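Local coordinates for protein thioredoxin (TrxA-1) (Sulfolobus solfataricus, PDB 3TCO) that probably reduces protein disulfides through a redox-active pair of cysteines, acting as a small electron carrier of the thioredoxin family, at residues 22-36 / 73-85. Sequence-based numbering, arbitrary orientation.
Sequences KLVLVDCWAEWCAPC and VLNIPTTLIFVNG. With EDO (1,2-ethanediol), chain E.
Ile-76 has CG1 set between its backbone N and carbonyl carbon (chi1 54°), and with chi2 extended this carries CD1 in among the side chains of the active-site loop. That methyl rests 3.6 Å from Ala-30 CB, touches CB of Cys-33 and SG of Cys-36, and meets Trp-32 at CH2, 3.7 Å away, the two side chains crossing at about a right angle. Trp-32 also lays one ring face over Ala-30 CB and sends NE1 to Asp-62. Cut back to an alanine, Ile-76 would lose CD1, which would probably open a gap beside the disulfide and take away the methyl that meets CH2 of Trp-32.

Pro-77, entered through a cis peptide bond, sets its CD 3.6 Å from Cys-36 SG and equally close to Pro-35 CB, so the ring backs the Cys-33 to Cys-36 disulfide. From Cys-28 and Thr-78 onward, away from the disulfide, strands 23-29 and 78-83 pair antiparallel. Reciprocal backbone bonds join Val-24 to Phe-82 and Val-26 to Leu-80; at Cys-28 the bond from N to Thr-78 O is 2.8 Å, while the return bond is weak. On the face that carries Val-24, Val-26 and Phe-82, CE1 of the Phe-82 ring comes 3.9 Å from Val-26 CG2; on the other face Leu-23 CD1 packs against Ile-81 CG2. A CxxC pair at a helix start, packed against a cis-proline loop at the end of the central strands, is the hallmark of the thioredoxin fold's redox site.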
# COMPACT_ATOMS: atom_id res chain seq x y z
N LYS A 22 9.04 -10.26 0.97
CA LYS A 22 10.11 -9.31 0.70
C LYS A 22 9.64 -7.88 0.46
O LYS A 22 10.16 -6.95 1.06
CB LYS A 22 10.96 -9.77 -0.49
CG LYS A 22 11.98 -8.71 -0.90
CD LYS A 22 12.86 -9.16 -2.07
CE LYS A 22 13.82 -8.04 -2.45
NZ LYS A 22 14.87 -8.48 -3.41
N LEU A 23 8.67 -7.71 -0.44
CA LEU A 23 8.16 -6.39 -0.75
C LEU A 23 6.66 -6.31 -0.50
O LEU A 23 5.88 -7.08 -1.08
CB LEU A 23 8.46 -6.00 -2.21
CG LEU A 23 7.73 -4.74 -2.72
CD1 LEU A 23 8.22 -3.50 -1.96
CD2 LEU A 23 7.99 -4.55 -4.22
N VAL A 24 6.27 -5.37 0.34
CA VAL A 24 4.86 -5.18 0.66
C VAL A 24 4.52 -3.70 0.61
O VAL A 24 5.18 -2.88 1.24
CB VAL A 24 4.51 -5.70 2.07
CG1 VAL A 24 3.02 -5.51 2.34
CG2 VAL A 24 4.87 -7.20 2.21
N LEU A 25 3.50 -3.37 -0.18
CA LEU A 25 3.04 -1.99 -0.30
C LEU A 25 1.71 -1.90 0.44
O LEU A 25 0.97 -2.88 0.51
CB LEU A 25 2.84 -1.58 -1.77
CG LEU A 25 4.12 -1.51 -2.62
CD1 LEU A 25 4.41 -2.89 -3.22
CD2 LEU A 25 3.93 -0.49 -3.73
N VAL A 26 1.41 -0.73 0.98
CA VAL A 26 0.17 -0.56 1.72
C VAL A 26 -0.51 0.74 1.32
O VAL A 26 -0.04 1.82 1.66
CB VAL A 26 0.42 -0.52 3.25
CG1 VAL A 26 -0.92 -0.49 3.99
CG2 VAL A 26 1.24 -1.73 3.69
N ASP A 27 -1.60 0.62 0.57
CA ASP A 27 -2.37 1.79 0.13
C ASP A 27 -3.33 2.14 1.28
O ASP A 27 -4.26 1.41 1.56
CB ASP A 27 -3.14 1.46 -1.16
CG ASP A 27 -4.18 2.52 -1.53
OD1 ASP A 27 -4.08 3.68 -1.08
OD2 ASP A 27 -5.10 2.20 -2.30
N CYS A 28 -3.03 3.23 1.98
CA CYS A 28 -3.86 3.70 3.09
C CYS A 28 -4.93 4.58 2.45
O CYS A 28 -4.63 5.61 1.83
CB CYS A 28 -2.98 4.47 4.07
SG CYS A 28 -1.62 3.45 4.76
N TRP A 29 -6.19 4.17 2.59
CA TRP A 29 -7.30 4.88 1.95
C TRP A 29 -8.57 4.96 2.79
O TRP A 29 -8.62 4.48 3.92
CB TRP A 29 -7.67 4.14 0.67
CG TRP A 29 -8.25 2.78 0.98
CD1 TRP A 29 -7.59 1.71 1.52
CD2 TRP A 29 -9.63 2.39 0.88
NE1 TRP A 29 -8.47 0.68 1.76
CE2 TRP A 29 -9.72 1.06 1.37
CE3 TRP A 29 -10.79 3.02 0.42
CZ2 TRP A 29 -10.93 0.36 1.42
CZ3 TRP A 29 -11.99 2.33 0.46
CH2 TRP A 29 -12.06 1.01 0.96
N ALA A 30 -9.59 5.56 2.19
CA ALA A 30 -10.92 5.71 2.79
C ALA A 30 -11.88 6.02 1.64
O ALA A 30 -11.50 6.69 0.68
CB ALA A 30 -10.93 6.85 3.81
N GLU A 31 -13.11 5.52 1.73
CA GLU A 31 -14.08 5.73 0.66
C GLU A 31 -14.48 7.20 0.40
O GLU A 31 -14.85 7.56 -0.72
CB GLU A 31 -15.35 4.91 0.93
CG GLU A 31 -16.06 4.49 -0.34
CD GLU A 31 -17.42 3.87 -0.08
OE1 GLU A 31 -17.57 3.14 0.93
OE2 GLU A 31 -18.35 4.10 -0.89
N TRP A 32 -14.39 8.04 1.42
CA TRP A 32 -14.78 9.45 1.29
C TRP A 32 -13.70 10.33 0.68
O TRP A 32 -13.91 11.54 0.49
CB TRP A 32 -15.14 10.01 2.66
CG TRP A 32 -14.13 9.65 3.73
CD1 TRP A 32 -14.28 8.70 4.70
CD2 TRP A 32 -12.87 10.29 3.98
NE1 TRP A 32 -13.20 8.71 5.54
CE2 TRP A 32 -12.32 9.68 5.13
CE3 TRP A 32 -12.16 11.32 3.36
CZ2 TRP A 32 -11.08 10.06 5.67
CZ3 TRP A 32 -10.93 11.71 3.89
CH2 TRP A 32 -10.41 11.08 5.04
N CYS A 33 -12.55 9.73 0.39
CA CYS A 33 -11.41 10.46 -0.14
C CYS A 33 -11.36 10.44 -1.67
O CYS A 33 -11.16 9.39 -2.28
CB CYS A 33 -10.15 9.87 0.51
SG CYS A 33 -8.54 10.13 -0.30
N ALA A 34 -11.57 11.61 -2.26
CA ALA A 34 -11.59 11.77 -3.72
C ALA A 34 -10.30 11.29 -4.39
O ALA A 34 -10.36 10.47 -5.31
CB ALA A 34 -11.86 13.23 -4.08
N PRO A 35 -9.13 11.80 -3.96
CA PRO A 35 -7.83 11.41 -4.53
C PRO A 35 -7.62 9.89 -4.42
O PRO A 35 -7.01 9.27 -5.29
CB PRO A 35 -6.82 12.18 -3.69
CG PRO A 35 -7.58 13.35 -3.16
CD PRO A 35 -8.94 12.78 -2.87
N CYS A 36 -8.10 9.30 -3.33
CA CYS A 36 -7.96 7.86 -3.13
C CYS A 36 -8.72 7.10 -4.19
O CYS A 36 -8.24 6.12 -4.74
CB CYS A 36 -8.51 7.43 -1.76
SG CYS A 36 -7.76 8.21 -0.30
N VAL A 73 0.24 8.42 9.34
CA VAL A 73 -0.49 8.68 8.11
C VAL A 73 -1.49 9.80 8.40
O VAL A 73 -2.60 9.56 8.88
CB VAL A 73 -1.23 7.42 7.65
CG1 VAL A 73 -2.07 7.72 6.42
CG2 VAL A 73 -0.21 6.31 7.35
N LEU A 74 -1.09 11.03 8.11
CA LEU A 74 -1.93 12.20 8.35
C LEU A 74 -2.76 12.60 7.13
O LEU A 74 -3.81 13.24 7.27
CB LEU A 74 -1.07 13.38 8.79
CG LEU A 74 -0.29 13.17 10.09
CD1 LEU A 74 0.51 14.43 10.41
CD2 LEU A 74 -1.25 12.85 11.23
N ASN A 75 -2.28 12.24 5.95
CA ASN A 75 -2.97 12.56 4.71
C ASN A 75 -3.13 11.29 3.88
O ASN A 75 -2.30 10.38 3.94
CB ASN A 75 -2.17 13.58 3.90
CG ASN A 75 -2.17 14.96 4.52
OD1 ASN A 75 -3.09 15.75 4.31
ND2 ASN A 75 -1.14 15.25 5.31
N ILE A 76 -4.21 11.21 3.12
CA ILE A 76 -4.41 10.05 2.26
C ILE A 76 -4.78 10.56 0.87
O ILE A 76 -5.34 11.65 0.73
CB ILE A 76 -5.52 9.09 2.79
CG1 ILE A 76 -6.83 9.84 3.04
CG2 ILE A 76 -5.04 8.39 4.08
CD1 ILE A 76 -8.00 8.92 3.32
N PRO A 77 -4.49 9.77 -0.16
CA PRO A 77 -3.85 8.46 0.05
C PRO A 77 -2.38 8.53 0.41
O PRO A 77 -1.71 9.53 0.14
CB PRO A 77 -4.08 7.74 -1.27
CG PRO A 77 -4.10 8.86 -2.28
CD PRO A 77 -4.88 9.95 -1.58
N THR A 78 -1.90 7.48 1.06
CA THR A 78 -0.49 7.34 1.42
C THR A 78 -0.15 5.89 1.12
O THR A 78 -0.91 4.98 1.46
CB THR A 78 -0.21 7.58 2.91
OG1 THR A 78 -0.30 8.98 3.20
CG2 THR A 78 1.19 7.08 3.26
N THR A 79 0.99 5.67 0.47
CA THR A 79 1.40 4.31 0.15
C THR A 79 2.69 4.00 0.89
O THR A 79 3.76 4.53 0.55
CB THR A 79 1.63 4.15 -1.37
OG1 THR A 79 0.43 4.51 -2.08
CG2 THR A 79 1.96 2.72 -1.69
N LEU A 80 2.59 3.17 1.92
CA LEU A 80 3.75 2.76 2.70
C LEU A 80 4.45 1.68 1.90
O LEU A 80 3.79 0.88 1.23
CB LEU A 80 3.31 2.15 4.03
CG LEU A 80 2.38 3.02 4.90
CD1 LEU A 80 1.92 2.21 6.12
CD2 LEU A 80 3.12 4.29 5.30
N ILE A 81 5.78 1.67 1.95
CA ILE A 81 6.53 0.63 1.25
C ILE A 81 7.47 -0.07 2.23
O ILE A 81 8.32 0.56 2.87
CB ILE A 81 7.33 1.21 0.07
CG1 ILE A 81 6.35 1.90 -0.90
CG2 ILE A 81 8.10 0.07 -0.64
CD1 ILE A 81 6.97 2.50 -2.10
N PHE A 82 7.31 -1.38 2.33
CA PHE A 82 8.12 -2.20 3.23
C PHE A 82 8.97 -3.18 2.45
O PHE A 82 8.47 -3.85 1.55
CB PHE A 82 7.23 -3.01 4.18
CG PHE A 82 6.44 -2.17 5.15
CD1 PHE A 82 5.19 -1.66 4.79
CD2 PHE A 82 6.94 -1.89 6.41
CE1 PHE A 82 4.44 -0.88 5.69
CE2 PHE A 82 6.20 -1.11 7.32
CZ PHE A 82 4.95 -0.61 6.95
N VAL A 83 10.24 -3.29 2.82
CA VAL A 83 11.15 -4.23 2.18
C VAL A 83 11.89 -4.96 3.30
O VAL A 83 12.47 -4.34 4.18
CB VAL A 83 12.16 -3.50 1.24
CG1 VAL A 83 13.19 -4.50 0.69
CG2 VAL A 83 11.41 -2.84 0.09
N ASN A 84 11.85 -6.29 3.25
CA ASN A 84 12.47 -7.11 4.27
C ASN A 84 11.97 -6.74 5.66
O ASN A 84 12.74 -6.66 6.62
CB ASN A 84 14.00 -7.01 4.21
CG ASN A 84 14.57 -7.57 2.92
OD1 ASN A 84 14.12 -8.61 2.45
ND2 ASN A 84 15.55 -6.88 2.34
N GLY A 85 10.66 -6.52 5.74
CA GLY A 85 10.01 -6.21 7.01
C GLY A 85 10.19 -4.82 7.59
O GLY A 85 9.75 -4.57 8.71
C1 EDO E . 15.52 -2.77 4.61
O1 EDO E . 14.74 -3.83 5.17
C2 EDO E . 15.86 -3.10 3.16
O2 EDO E . 16.58 -4.34 3.11